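Local coordinates for defective in germ line development protein 3, isoform a (Caenorhabditis elegans, PDB 3N89), which is a Bicaudal-C ortholog acting in germline development, whose four KH domains form a globular platform and probably serve RNA binding, at residues T28-Y41 / P79-V93. Residues are numbered along the deposited sequence; the frame is centred on the assembly and turned at random.
Sequences TRVTLNMEFESQYY and PFAQQVTITGYFGDV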
loop_
_atom_site.group_PDB
_atom_site.type_symbol
_atom_site.label_atom_id
_atom_site.label_comp_id
_atom_site.label_asym_id
_atom_site.label_seq_id
_atom_site.Cartn_x
_atom_site.Cartn_y
_atom_site.Cartn_z
ATOM N N THR A 28 21.403 -4.991 -7.863
ATOM C CA THR A 28 20.195 -5.683 -8.299
ATOM C C THR A 28 19.517 -6.402 -7.149
ATOM O O THR A 28 18.462 -7.013 -7.324
ATOM C CB THR A 28 20.496 -6.732 -9.393
ATOM O OG1 THR A 28 20.933 -7.955 -8.785
ATOM C CG2 THR A 28 21.579 -6.221 -10.331
ATOM N N ARG A 29 20.141 -6.338 -5.979
ATOM C CA ARG A 29 19.609 -6.962 -4.776
ATOM C C ARG A 29 19.020 -5.824 -3.967
ATOM O O ARG A 29 19.749 -5.051 -3.347
ATOM C CB ARG A 29 20.734 -7.632 -3.991
ATOM C CG ARG A 29 21.535 -8.636 -4.800
ATOM C CD ARG A 29 20.670 -9.789 -5.261
ATOM N NE ARG A 29 20.079 -10.493 -4.133
ATOM C CZ ARG A 29 19.338 -11.589 -4.251
ATOM N NH1 ARG A 29 19.108 -12.100 -5.456
ATOM N NH2 ARG A 29 18.822 -12.168 -3.172
ATOM N N VAL A 30 17.699 -5.719 -3.958
ATOM C CA VAL A 30 17.070 -4.615 -3.253
ATOM C C VAL A 30 15.859 -5.021 -2.434
ATOM O O VAL A 30 15.308 -6.100 -2.622
ATOM C CB VAL A 30 16.618 -3.528 -4.261
ATOM C CG1 VAL A 30 17.732 -3.229 -5.251
ATOM C CG2 VAL A 30 15.379 -3.995 -5.003
ATOM N N THR A 31 15.452 -4.130 -1.533
ATOM C CA THR A 31 14.273 -4.336 -0.696
ATOM C C THR A 31 13.229 -3.277 -1.060
ATOM O O THR A 31 13.556 -2.094 -1.180
ATOM C CB THR A 31 14.592 -4.167 0.806
ATOM O OG1 THR A 31 15.432 -5.242 1.249
ATOM C CG2 THR A 31 13.302 -4.164 1.625
ATOM N N LEU A 32 11.985 -3.699 -1.256
ATOM C CA LEU A 32 10.915 -2.754 -1.559
ATOM C C LEU A 32 10.072 -2.584 -0.289
ATOM O O LEU A 32 9.865 -3.539 0.468
ATOM C CB LEU A 32 10.042 -3.265 -2.711
ATOM C CG LEU A 32 8.864 -2.360 -3.103
ATOM C CD1 LEU A 32 9.372 -0.968 -3.484
ATOM C CD2 LEU A 32 8.102 -2.987 -4.262
ATOM N N ASN A 33 9.601 -1.364 -0.049
ATOM C CA ASN A 33 8.801 -1.071 1.136
ATOM C C ASN A 33 7.439 -0.549 0.741
ATOM O O ASN A 33 7.330 0.362 -0.076
ATOM C CB ASN A 33 9.491 -0.023 2.008
ATOM C CG ASN A 33 10.894 -0.422 2.396
ATOM O OD1 ASN A 33 11.101 -1.442 3.061
ATOM N ND2 ASN A 33 11.872 0.377 1.982
ATOM N N MET A 34 6.398 -1.128 1.325
ATOM C CA MET A 34 5.043 -0.707 1.023
ATOM C C MET A 34 4.214 -0.746 2.292
ATOM O O MET A 34 4.606 -1.358 3.281
ATOM C CB MET A 34 4.420 -1.623 -0.037
ATOM C CG MET A 34 5.041 -1.508 -1.421
ATOM S SD MET A 34 4.522 -2.881 -2.491
ATOM C CE MET A 34 2.758 -2.501 -2.680
ATOM N N GLU A 35 3.068 -0.072 2.259
ATOM C CA GLU A 35 2.173 -0.034 3.402
ATOM C C GLU A 35 0.980 -0.955 3.162
ATOM O O GLU A 35 0.334 -0.890 2.112
ATOM C CB GLU A 35 1.703 1.400 3.644
ATOM C CG GLU A 35 2.505 2.155 4.701
ATOM C CD GLU A 35 3.978 2.305 4.359
ATOM O OE1 GLU A 35 4.733 2.811 5.217
ATOM O OE2 GLU A 35 4.391 1.929 3.239
ATOM N N PHE A 36 0.709 -1.816 4.140
ATOM C CA PHE A 36 -0.398 -2.769 4.079
ATOM C C PHE A 36 -1.187 -2.680 5.396
ATOM O O PHE A 36 -0.598 -2.616 6.476
ATOM C CB PHE A 36 0.143 -4.199 3.894
ATOM C CG PHE A 36 0.483 -4.556 2.464
ATOM C CD1 PHE A 36 -0.383 -5.344 1.706
ATOM C CD2 PHE A 36 1.667 -4.113 1.877
ATOM C CE1 PHE A 36 -0.082 -5.688 0.386
ATOM C CE2 PHE A 36 1.981 -4.453 0.549
ATOM C CZ PHE A 36 1.101 -5.241 -0.193
ATOM N N GLU A 37 -2.512 -2.696 5.305
ATOM C CA GLU A 37 -3.381 -2.596 6.475
ATOM C C GLU A 37 -3.329 -3.817 7.396
ATOM O O GLU A 37 -3.784 -4.903 7.030
ATOM C CB GLU A 37 -4.811 -2.347 6.009
ATOM C CG GLU A 37 -4.883 -1.262 4.959
ATOM C CD GLU A 37 -6.293 -0.893 4.600
ATOM O OE1 GLU A 37 -7.006 -0.340 5.468
ATOM O OE2 GLU A 37 -6.690 -1.159 3.446
ATOM N N SER A 38 -2.799 -3.611 8.602
ATOM C CA SER A 38 -2.637 -4.668 9.604
ATOM C C SER A 38 -3.850 -5.551 9.879
ATOM O O SER A 38 -3.697 -6.701 10.279
ATOM C CB SER A 38 -2.161 -4.062 10.931
ATOM O OG SER A 38 -3.141 -3.201 11.485
ATOM N N GLN A 39 -5.046 -5.009 9.684
ATOM C CA GLN A 39 -6.282 -5.746 9.922
ATOM C C GLN A 39 -6.419 -6.945 8.977
ATOM O O GLN A 39 -7.297 -7.791 9.151
ATOM C CB GLN A 39 -7.480 -4.806 9.752
ATOM C CG GLN A 39 -7.535 -4.130 8.388
ATOM C CD GLN A 39 -8.694 -3.158 8.255
ATOM O OE1 GLN A 39 -9.864 -3.546 8.356
ATOM N NE2 GLN A 39 -8.375 -1.886 8.028
ATOM N N TYR A 40 -5.535 -7.015 7.988
ATOM C CA TYR A 40 -5.556 -8.094 7.014
ATOM C C TYR A 40 -4.313 -8.977 7.116
ATOM O O TYR A 40 -4.165 -9.938 6.362
ATOM C CB TYR A 40 -5.645 -7.515 5.601
ATOM C CG TYR A 40 -6.859 -6.648 5.361
ATOM C CD1 TYR A 40 -8.145 -7.185 5.426
ATOM C CD2 TYR A 40 -6.726 -5.287 5.084
ATOM C CE1 TYR A 40 -9.271 -6.388 5.222
ATOM C CE2 TYR A 40 -7.845 -4.480 4.882
ATOM C CZ TYR A 40 -9.115 -5.036 4.955
ATOM O OH TYR A 40 -10.232 -4.240 4.789
ATOM N N TYR A 41 -3.411 -8.659 8.040
ATOM C CA TYR A 41 -2.199 -9.457 8.170
ATOM C C TYR A 41 -2.509 -10.933 8.327
ATOM O O TYR A 41 -1.941 -11.771 7.623
ATOM C CB TYR A 41 -1.331 -8.960 9.335
ATOM C CG TYR A 41 -0.582 -7.678 9.004
ATOM C CD1 TYR A 41 -0.489 -7.230 7.685
ATOM C CD2 TYR A 41 0.023 -6.907 10.004
ATOM C CE1 TYR A 41 0.173 -6.056 7.370
ATOM C CE2 TYR A 41 0.697 -5.721 9.693
ATOM C CZ TYR A 41 0.763 -5.303 8.372
ATOM O OH TYR A 41 1.400 -4.126 8.043
ATOM N N PRO A 79 6.532 5.089 12.271
ATOM C CA PRO A 79 6.413 5.207 10.816
ATOM C C PRO A 79 6.376 3.856 10.100
ATOM O O PRO A 79 6.085 3.792 8.901
ATOM C CB PRO A 79 7.647 6.030 10.439
ATOM C CG PRO A 79 8.648 5.618 11.474
ATOM C CD PRO A 79 7.825 5.617 12.740
ATOM N N PHE A 80 6.664 2.781 10.835
ATOM C CA PHE A 80 6.676 1.438 10.250
ATOM C C PHE A 80 5.559 0.535 10.779
ATOM O O PHE A 80 5.582 -0.677 10.571
ATOM C CB PHE A 80 8.024 0.758 10.510
ATOM C CG PHE A 80 9.211 1.560 10.059
ATOM C CD1 PHE A 80 9.367 1.934 8.721
ATOM C CD2 PHE A 80 10.194 1.918 10.967
ATOM C CE1 PHE A 80 10.493 2.655 8.308
ATOM C CE2 PHE A 80 11.317 2.636 10.567
ATOM C CZ PHE A 80 11.470 3.004 9.236
ATOM N N ALA A 81 4.584 1.125 11.462
ATOM C CA ALA A 81 3.464 0.372 12.023
ATOM C C ALA A 81 2.868 -0.640 11.044
ATOM O O ALA A 81 2.516 -1.753 11.428
ATOM C CB ALA A 81 2.382 1.335 12.485
ATOM N N GLN A 82 2.771 -0.261 9.776
ATOM C CA GLN A 82 2.177 -1.143 8.776
ATOM C C GLN A 82 3.018 -1.310 7.523
ATOM O O GLN A 82 2.476 -1.498 6.436
ATOM C CB GLN A 82 0.795 -0.611 8.382
ATOM C CG GLN A 82 -0.156 -0.497 9.552
ATOM C CD GLN A 82 -1.551 -0.101 9.142
ATOM O OE1 GLN A 82 -1.766 0.985 8.613
ATOM N NE2 GLN A 82 -2.515 -0.984 9.389
ATOM N N GLN A 83 4.337 -1.260 7.678
ATOM C CA GLN A 83 5.228 -1.382 6.538
ATOM C C GLN A 83 5.716 -2.798 6.319
ATOM O O GLN A 83 6.261 -3.437 7.226
ATOM C CB GLN A 83 6.423 -0.455 6.708
ATOM C CG GLN A 83 6.889 0.198 5.417
ATOM C CD GLN A 83 7.897 1.298 5.671
ATOM O OE1 GLN A 83 9.095 1.046 5.808
ATOM N NE2 GLN A 83 7.411 2.529 5.758
ATOM N N VAL A 84 5.501 -3.282 5.101
ATOM C CA VAL A 84 5.919 -4.612 4.704
ATOM C C VAL A 84 7.076 -4.494 3.724
ATOM O O VAL A 84 7.047 -3.668 2.814
ATOM C CB VAL A 84 4.766 -5.374 4.041
ATOM C CG1 VAL A 84 5.301 -6.334 2.982
ATOM C CG2 VAL A 84 3.996 -6.143 5.105
ATOM N N THR A 85 8.096 -5.324 3.907
ATOM C CA THR A 85 9.249 -5.280 3.023
ATOM C C THR A 85 9.358 -6.535 2.167
ATOM O O THR A 85 9.060 -7.643 2.612
ATOM C CB THR A 85 10.547 -5.129 3.816
ATOM O OG1 THR A 85 10.738 -6.286 4.628
ATOM C CG2 THR A 85 10.479 -3.912 4.720
ATOM N N ILE A 86 9.784 -6.340 0.927
ATOM C CA ILE A 86 9.955 -7.430 -0.018
ATOM C C ILE A 86 11.419 -7.334 -0.414
ATOM O O ILE A 86 11.864 -6.284 -0.864
ATOM C CB ILE A 86 9.026 -7.230 -1.248
ATOM C CG1 ILE A 86 7.583 -7.008 -0.760
ATOM C CG2 ILE A 86 9.097 -8.452 -2.179
ATOM C CD1 ILE A 86 6.558 -6.844 -1.862
ATOM N N THR A 87 12.169 -8.414 -0.223
ATOM C CA THR A 87 13.599 -8.423 -0.531
ATOM C C THR A 87 14.006 -9.513 -1.511
ATOM O O THR A 87 13.586 -10.663 -1.387
ATOM C CB THR A 87 14.436 -8.628 0.751
ATOM O OG1 THR A 87 14.113 -7.605 1.704
ATOM C CG2 THR A 87 15.933 -8.589 0.427
ATOM N N GLY A 88 14.844 -9.153 -2.473
ATOM C CA GLY A 88 15.306 -10.129 -3.437
ATOM C C GLY A 88 15.798 -9.469 -4.705
ATOM O O GLY A 88 16.027 -8.264 -4.729
ATOM N N TYR A 89 15.982 -10.258 -5.756
ATOM C CA TYR A 89 16.434 -9.710 -7.021
ATOM C C TYR A 89 15.361 -8.728 -7.476
ATOM O O TYR A 89 14.165 -9.011 -7.395
ATOM C CB TYR A 89 16.628 -10.831 -8.054
ATOM C CG TYR A 89 16.852 -10.329 -9.462
ATOM C CD1 TYR A 89 17.961 -9.538 -9.778
ATOM C CD2 TYR A 89 15.919 -10.590 -10.472
ATOM C CE1 TYR A 89 18.130 -9.012 -11.069
ATOM C CE2 TYR A 89 16.072 -10.071 -11.759
ATOM C CZ TYR A 89 17.174 -9.281 -12.050
ATOM O OH TYR A 89 17.292 -8.731 -13.304
ATOM N N PHE A 90 15.789 -7.561 -7.933
ATOM C CA PHE A 90 14.853 -6.541 -8.383
ATOM C C PHE A 90 13.729 -7.058 -9.286
ATOM O O PHE A 90 12.575 -6.652 -9.144
ATOM C CB PHE A 90 15.590 -5.436 -9.129
ATOM C CG PHE A 90 14.683 -4.388 -9.667
ATOM C CD1 PHE A 90 14.134 -3.424 -8.825
ATOM C CD2 PHE A 90 14.345 -4.376 -11.013
ATOM C CE1 PHE A 90 13.256 -2.463 -9.319
ATOM C CE2 PHE A 90 13.470 -3.422 -11.516
ATOM C CZ PHE A 90 12.925 -2.463 -10.672
ATOM N N GLY A 91 14.066 -7.938 -10.222
ATOM C CA GLY A 91 13.055 -8.453 -11.129
ATOM C C GLY A 91 11.935 -9.218 -10.442
ATOM O O GLY A 91 10.776 -9.136 -10.849
ATOM N N ASP A 92 12.278 -9.965 -9.396
ATOM C CA ASP A 92 11.285 -10.744 -8.673
ATOM C C ASP A 92 10.497 -9.886 -7.680
ATOM O O ASP A 92 9.292 -10.082 -7.481
ATOM C CB ASP A 92 11.974 -11.918 -7.966
ATOM C CG ASP A 92 12.722 -12.830 -8.945
ATOM O OD1 ASP A 92 12.228 -13.000 -10.080
ATOM O OD2 ASP A 92 13.787 -13.385 -8.588
ATOM N N VAL A 93 11.177 -8.926 -7.067
ATOM C CA VAL A 93 10.538 -8.046 -6.102
ATOM C C VAL A 93 9.340 -7.324 -6.710
ATOM O O VAL A 93 8.299 -7.170 -6.070
ATOM C CB VAL A 93 11.534 -6.998 -5.571
ATOM C CG1 VAL A 93 10.801 -5.954 -4.754
ATOM C CG2 VAL A 93 12.596 -7.680 -4.716
#
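Strands 29-35 and 83-87 pair antiparallel in the sheet of the first KH domain of the GLD-3 fragment, with backbone hydrogen bonds running from Thr28 to Phe36. Leu32 and Ile86 form a hydrogen-bonded pair, Leu32 N donating to Ile86 O at 2.6 Å; Met34 with Val84 and Val30 with Gly88 repeat the pattern. At one end Phe36 N reaches Gln82 O; at the other, where the chain turns at Gly88 into helix 90-102, Phe90 N meets Thr28 O at 2.8 Å.

The face bearing Thr31, Asn33 and Glu35 is polar. Glu35, its chain bent at chi2 (61°), swings OE1 across to Gln83 NE2 at 2.7 Å. The bond is nearly straight (171°). The amide comes in on the syn side of OE1, somewhat out of the carboxylate plane, with carboxylate and amide planes 63° apart. A leucine in place of Glu35 would probably leave the Gln83 amide without this acceptor and free to turn. Further along, the hydroxyls of Thr31 and Thr87 share a hydrogen bond, OG1 to OG1 2.7 Å, while Asn33 lies alongside Thr85 and sends ND2 to Ser262. The Arg29 guanidinium lays one face over the Gly88-Tyr89 peptide, Tyr89 N lying 3.6 Å from NH1.

The other face is apolar. Val93 brings CG1 to 3.5 Å from Leu32 CB, and Val30 CG2 meets the edge of the Phe90 ring. Helix 90-102 packs on this side against Met34, Phe36 and Ile86, and Arg101 makes a cation-pi contact with Phe36. Strand 29-35 is also hydrogen-bonded to strand 260-268, and strand 83-87 to strand 64-66, so the pair lies inside a sheet continuing into the fourth KH domain.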